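Beta-galactosidase (PDB 3TTY) hydrolyses terminal beta-galactoside linkages, holding galactose in the pocket of a TIM-barrel catalytic domain that is followed by trimerisation and C-terminal domains. Local coordinates at residues R328-D340 with R622-H635. Numbering follows the deposited sequence.
Sequences RLWSYQAVAHGAD and RVKNGTSYLFVMNH
F631 lays one ring face against A336, whose CA stands 3.7 Å from the ring centroid in a CH-pi contact only 13° off the normal. A336 CB presses on F631 CB, and V335 CG1 lies against F631 CE1 near the ring's far end. Further along strand 627-634, M633 sets SD against Q333 CA, and the bend at chi3 (-66°) turns CE onto A336 CB; its own CB carries L329 CD2. The strand runs roughly antiparallel to helix 328-336, the two axes coming within 9.0 Å. At the strand's end a water joins W330 NE1, which donates to it over 2.8 Å, to H635 ND1. The H635 ring also packs near the Q333 amide, and both side chains hydrogen-bond E618.

R622, on the neighbouring strand 617-624, reaches the helix C-terminus, where a Schellman motif with G338 at C-prime turns the chain into barrel strand 339-344. Bent at chi3, it slides its guanidinium over G338 CA. NH1 donates to V335 O at 2.8 Å, a carbonyl that also accepts from G338 N, and reaches A339 O from above the carbonyl plane. NH2 makes a salt bridge to D340 OD1 at 2.8 Å, on the syn side, with a fairly straight N-H...O angle of 158°; it also bonds A393 O. A leucine here would probably strand the buried D340 carboxylate without its counter-charge and take from V335 O and A339 O a donor each.

The contact thus joins the last helix-to-strand turn of the TIM barrel to the C-terminal beta domain: apolar in the middle, polar around H635, and ionic at the helix C-terminus, where a buried positive charge meets carbonyls and a carboxylate and is likely to keep that carboxylate ionised.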
loop_
_atom_site.group_PDB
_atom_site.type_symbol
_atom_site.label_atom_id
_atom_site.label_comp_id
_atom_site.label_asym_id
_atom_site.label_seq_id
_atom_site.Cartn_x
_atom_site.Cartn_y
_atom_site.Cartn_z
ATOM N N ARG A 328 25.605 -19.614 17.993
ATOM C CA ARG A 328 25.804 -20.969 18.515
ATOM C C ARG A 328 24.493 -21.585 19.020
ATOM O O ARG A 328 24.189 -22.740 18.729
ATOM C CB ARG A 328 26.840 -20.945 19.633
ATOM C CG ARG A 328 27.135 -22.281 20.274
ATOM C CD ARG A 328 28.309 -22.085 21.212
ATOM N NE ARG A 328 28.662 -23.273 21.978
ATOM C CZ ARG A 328 28.145 -23.570 23.167
ATOM N NH1 ARG A 328 27.235 -22.777 23.714
ATOM N NH2 ARG A 328 28.532 -24.665 23.807
ATOM N N LEU A 329 23.732 -20.802 19.783
ATOM C CA LEU A 329 22.410 -21.204 20.270
ATOM C C LEU A 329 21.542 -21.739 19.133
ATOM O O LEU A 329 21.026 -22.850 19.198
ATOM C CB LEU A 329 21.699 -20.004 20.895
ATOM C CG LEU A 329 20.879 -20.144 22.178
ATOM C CD1 LEU A 329 19.778 -19.099 22.194
ATOM C CD2 LEU A 329 20.297 -21.534 22.376
ATOM N N TRP A 330 21.399 -20.927 18.089
ATOM C CA TRP A 330 20.520 -21.236 16.960
ATOM C C TRP A 330 21.023 -22.368 16.064
ATOM O O TRP A 330 20.229 -22.995 15.355
ATOM C CB TRP A 330 20.251 -19.971 16.133
ATOM C CG TRP A 330 19.439 -18.954 16.862
ATOM C CD1 TRP A 330 18.990 -19.042 18.141
ATOM C CD2 TRP A 330 18.975 -17.694 16.356
ATOM N NE1 TRP A 330 18.266 -17.924 18.468
ATOM C CE2 TRP A 330 18.241 -17.076 17.392
ATOM C CE3 TRP A 330 19.109 -17.028 15.129
ATOM C CZ2 TRP A 330 17.645 -15.825 17.246
ATOM C CZ3 TRP A 330 18.515 -15.776 14.981
ATOM C CH2 TRP A 330 17.789 -15.189 16.036
ATOM N N SER A 331 22.331 -22.620 16.088
ATOM C CA SER A 331 22.906 -23.782 15.398
ATOM C C SER A 331 22.545 -25.076 16.120
ATOM O O SER A 331 22.111 -26.035 15.490
ATOM C CB SER A 331 24.439 -23.681 15.283
ATOM O OG SER A 331 24.844 -22.510 14.598
ATOM N N TYR A 332 22.740 -25.111 17.440
ATOM C CA TYR A 332 22.361 -26.296 18.205
ATOM C C TYR A 332 20.844 -26.479 18.284
ATOM O O TYR A 332 20.358 -27.599 18.475
ATOM C CB TYR A 332 22.979 -26.295 19.602
ATOM C CG TYR A 332 24.450 -26.639 19.595
ATOM C CD1 TYR A 332 24.891 -27.861 19.103
ATOM C CD2 TYR A 332 25.394 -25.743 20.074
ATOM C CE1 TYR A 332 26.241 -28.181 19.081
ATOM C CE2 TYR A 332 26.738 -26.053 20.057
ATOM C CZ TYR A 332 27.152 -27.271 19.559
ATOM O OH TYR A 332 28.484 -27.580 19.554
ATOM N N GLN A 333 20.096 -25.390 18.135
ATOM C CA GLN A 333 18.653 -25.524 18.058
ATOM C C GLN A 333 18.287 -26.349 16.821
ATOM O O GLN A 333 17.425 -27.221 16.890
ATOM C CB GLN A 333 17.935 -24.172 18.050
ATOM C CG GLN A 333 16.433 -24.298 18.336
ATOM C CD GLN A 333 15.687 -22.998 18.117
ATOM O OE1 GLN A 333 16.035 -22.211 17.231
ATOM N NE2 GLN A 333 14.655 -22.761 18.929
ATOM N N ALA A 334 18.949 -26.079 15.700
ATOM C CA ALA A 334 18.731 -26.865 14.497
ATOM C C ALA A 334 19.082 -28.330 14.744
ATOM O O ALA A 334 18.290 -29.232 14.446
ATOM C CB ALA A 334 19.525 -26.314 13.348
ATOM N N VAL A 335 20.262 -28.569 15.306
ATOM C CA VAL A 335 20.700 -29.935 15.554
ATOM C C VAL A 335 19.700 -30.667 16.449
ATOM O O VAL A 335 19.363 -31.827 16.207
ATOM C CB VAL A 335 22.099 -29.970 16.199
ATOM C CG1 VAL A 335 22.515 -31.415 16.487
ATOM C CG2 VAL A 335 23.113 -29.263 15.299
ATOM N N ALA A 336 19.228 -29.964 17.476
ATOM C CA ALA A 336 18.258 -30.487 18.431
ATOM C C ALA A 336 16.995 -31.002 17.735
ATOM O O ALA A 336 16.313 -31.892 18.246
ATOM C CB ALA A 336 17.888 -29.399 19.428
ATOM N N HIS A 337 16.677 -30.435 16.575
ATOM C CA HIS A 337 15.450 -30.810 15.885
ATOM C C HIS A 337 15.650 -31.711 14.680
ATOM O O HIS A 337 14.696 -32.012 13.974
ATOM C CB HIS A 337 14.602 -29.584 15.557
ATOM C CG HIS A 337 14.079 -28.895 16.778
ATOM N ND1 HIS A 337 13.043 -29.404 17.529
ATOM C CD2 HIS A 337 14.483 -27.769 17.408
ATOM C CE1 HIS A 337 12.813 -28.608 18.556
ATOM N NE2 HIS A 337 13.670 -27.605 18.504
ATOM N N GLY A 338 16.874 -32.187 14.477
ATOM C CA GLY A 338 17.116 -33.202 13.468
ATOM C C GLY A 338 18.216 -32.877 12.480
ATOM O O GLY A 338 18.524 -33.679 11.610
ATOM N N ALA A 339 18.819 -31.702 12.605
ATOM C CA ALA A 339 19.874 -31.299 11.674
ATOM C C ALA A 339 21.173 -32.060 11.927
ATOM O O ALA A 339 21.644 -32.131 13.055
ATOM C CB ALA A 339 20.111 -29.787 11.758
ATOM N N ASP A 340 21.746 -32.632 10.874
ATOM C CA ASP A 340 23.011 -33.356 10.979
ATOM C C ASP A 340 24.134 -32.616 10.262
ATOM O O ASP A 340 25.200 -33.173 9.999
ATOM C CB ASP A 340 22.880 -34.787 10.445
ATOM C CG ASP A 340 22.370 -35.761 11.500
ATOM O OD1 ASP A 340 22.057 -35.302 12.618
ATOM O OD2 ASP A 340 22.278 -36.977 11.204
ATOM N N ARG A 622 16.690 -36.049 20.995
ATOM C CA ARG A 622 16.960 -36.987 19.918
ATOM C C ARG A 622 17.489 -38.278 20.537
ATOM O O ARG A 622 18.223 -38.248 21.525
ATOM C CB ARG A 622 17.964 -36.410 18.914
ATOM C CG ARG A 622 17.461 -35.199 18.134
ATOM C CD ARG A 622 18.532 -34.631 17.193
ATOM N NE ARG A 622 18.811 -35.512 16.062
ATOM C CZ ARG A 622 19.690 -35.258 15.096
ATOM N NH1 ARG A 622 20.396 -34.137 15.098
ATOM N NH2 ARG A 622 19.877 -36.140 14.131
ATOM N N VAL A 623 17.120 -39.406 19.943
ATOM C CA VAL A 623 17.434 -40.716 20.489
ATOM C C VAL A 623 18.157 -41.571 19.461
ATOM O O VAL A 623 17.750 -41.656 18.306
ATOM C CB VAL A 623 16.147 -41.448 20.929
ATOM C CG1 VAL A 623 16.456 -42.883 21.316
ATOM C CG2 VAL A 623 15.466 -40.701 22.074
ATOM N N LYS A 624 19.239 -42.203 19.885
ATOM C CA LYS A 624 20.036 -43.027 18.986
ATOM C C LYS A 624 20.265 -44.366 19.670
ATOM O O LYS A 624 20.964 -44.449 20.684
ATOM C CB LYS A 624 21.367 -42.340 18.670
ATOM C CG LYS A 624 22.259 -43.082 17.672
ATOM C CD LYS A 624 23.610 -42.376 17.562
ATOM C CE LYS A 624 24.312 -42.675 16.251
ATOM N NZ LYS A 624 25.439 -41.714 16.040
ATOM N N ASN A 625 19.639 -45.403 19.123
ATOM C CA ASN A 625 19.638 -46.732 19.735
ATOM C C ASN A 625 19.101 -46.768 21.182
ATOM O O ASN A 625 17.891 -46.640 21.411
ATOM C CB ASN A 625 21.022 -47.360 19.602
ATOM C CG ASN A 625 21.412 -47.570 18.148
ATOM O OD1 ASN A 625 22.431 -47.053 17.676
ATOM N ND2 ASN A 625 20.579 -48.315 17.420
ATOM N N GLY A 626 19.981 -46.937 22.160
ATOM C CA GLY A 626 19.522 -46.942 23.539
ATOM C C GLY A 626 19.818 -45.659 24.290
ATOM O O GLY A 626 19.691 -45.603 25.516
ATOM N N THR A 627 20.215 -44.622 23.561
ATOM C CA THR A 627 20.733 -43.421 24.201
ATOM C C THR A 627 19.906 -42.176 23.894
ATOM O O THR A 627 19.525 -41.929 22.749
ATOM C CB THR A 627 22.212 -43.186 23.826
ATOM O OG1 THR A 627 22.985 -44.346 24.172
ATOM C CG2 THR A 627 22.767 -41.968 24.549
ATOM N N SER A 628 19.633 -41.393 24.928
ATOM C CA SER A 628 18.837 -40.179 24.781
ATOM C C SER A 628 19.674 -38.917 24.966
ATOM O O SER A 628 20.339 -38.755 25.986
ATOM C CB SER A 628 17.690 -40.174 25.785
ATOM O OG SER A 628 17.381 -38.848 26.161
ATOM N N TYR A 629 19.630 -38.028 23.977
ATOM C CA TYR A 629 20.287 -36.733 24.071
ATOM C C TYR A 629 19.287 -35.608 24.315
ATOM O O TYR A 629 18.440 -35.320 23.462
ATOM C CB TYR A 629 21.102 -36.452 22.809
ATOM C CG TYR A 629 22.114 -37.526 22.544
ATOM C CD1 TYR A 629 23.256 -37.636 23.332
ATOM C CD2 TYR A 629 21.926 -38.451 21.526
ATOM C CE1 TYR A 629 24.190 -38.633 23.108
ATOM C CE2 TYR A 629 22.852 -39.456 21.299
ATOM C CZ TYR A 629 23.986 -39.539 22.092
ATOM O OH TYR A 629 24.916 -40.535 21.873
ATOM N N LEU A 630 19.378 -34.983 25.487
ATOM C CA LEU A 630 18.534 -33.832 25.792
ATOM C C LEU A 630 19.269 -32.553 25.445
ATOM O O LEU A 630 20.267 -32.209 26.091
ATOM C CB LEU A 630 18.130 -33.790 27.263
ATOM C CG LEU A 630 17.245 -34.897 27.816
ATOM C CD1 LEU A 630 16.615 -34.417 29.128
ATOM C CD2 LEU A 630 16.189 -35.268 26.816
ATOM N N PHE A 631 18.776 -31.858 24.426
ATOM C CA PHE A 631 19.317 -30.567 24.050
ATOM C C PHE A 631 18.679 -29.489 24.911
ATOM O O PHE A 631 17.477 -29.235 24.818
ATOM C CB PHE A 631 19.083 -30.306 22.559
ATOM C CG PHE A 631 19.884 -31.213 21.656
ATOM C CD1 PHE A 631 21.012 -30.742 20.993
ATOM C CD2 PHE A 631 19.516 -32.538 21.482
ATOM C CE1 PHE A 631 21.759 -31.576 20.181
ATOM C CE2 PHE A 631 20.254 -33.379 20.660
ATOM C CZ PHE A 631 21.383 -32.896 20.007
ATOM N N VAL A 632 19.481 -28.868 25.769
ATOM C CA VAL A 632 18.984 -27.813 26.635
ATOM C C VAL A 632 19.512 -26.485 26.147
ATOM O O VAL A 632 20.718 -26.307 25.983
ATOM C CB VAL A 632 19.412 -28.005 28.087
ATOM C CG1 VAL A 632 18.742 -26.959 28.969
ATOM C CG2 VAL A 632 19.071 -29.407 28.549
ATOM N N MET A 633 18.598 -25.551 25.909
ATOM C CA MET A 633 18.945 -24.322 25.222
ATOM C C MET A 633 18.317 -23.141 25.914
ATOM O O MET A 633 17.098 -23.003 25.960
ATOM C CB MET A 633 18.549 -24.424 23.755
ATOM C CG MET A 633 19.282 -25.598 23.086
ATOM S SD MET A 633 18.570 -26.217 21.567
ATOM C CE MET A 633 17.009 -26.899 22.142
ATOM N N ASN A 634 19.168 -22.297 26.477
ATOM C CA ASN A 634 18.708 -21.148 27.229
ATOM C C ASN A 634 18.664 -19.916 26.358
ATOM O O ASN A 634 19.696 -19.325 26.088
ATOM C CB ASN A 634 19.628 -20.894 28.422
ATOM C CG ASN A 634 19.175 -19.724 29.259
ATOM O OD1 ASN A 634 18.075 -19.192 29.060
ATOM N ND2 ASN A 634 20.013 -19.313 30.210
ATOM N N HIS A 635 17.470 -19.526 25.930
ATOM C CA HIS A 635 17.303 -18.338 25.097
ATOM C C HIS A 635 17.373 -17.019 25.877
ATOM O O HIS A 635 17.484 -15.945 25.279
ATOM C CB HIS A 635 15.987 -18.425 24.314
ATOM C CG HIS A 635 15.905 -19.615 23.402
ATOM N ND1 HIS A 635 16.525 -19.652 22.173
ATOM C CD2 HIS A 635 15.275 -20.805 23.542
ATOM C CE1 HIS A 635 16.284 -20.815 21.595
ATOM N NE2 HIS A 635 15.528 -21.534 22.404
HETATM O O HOH W 1 17.187 -17.441 21.018
#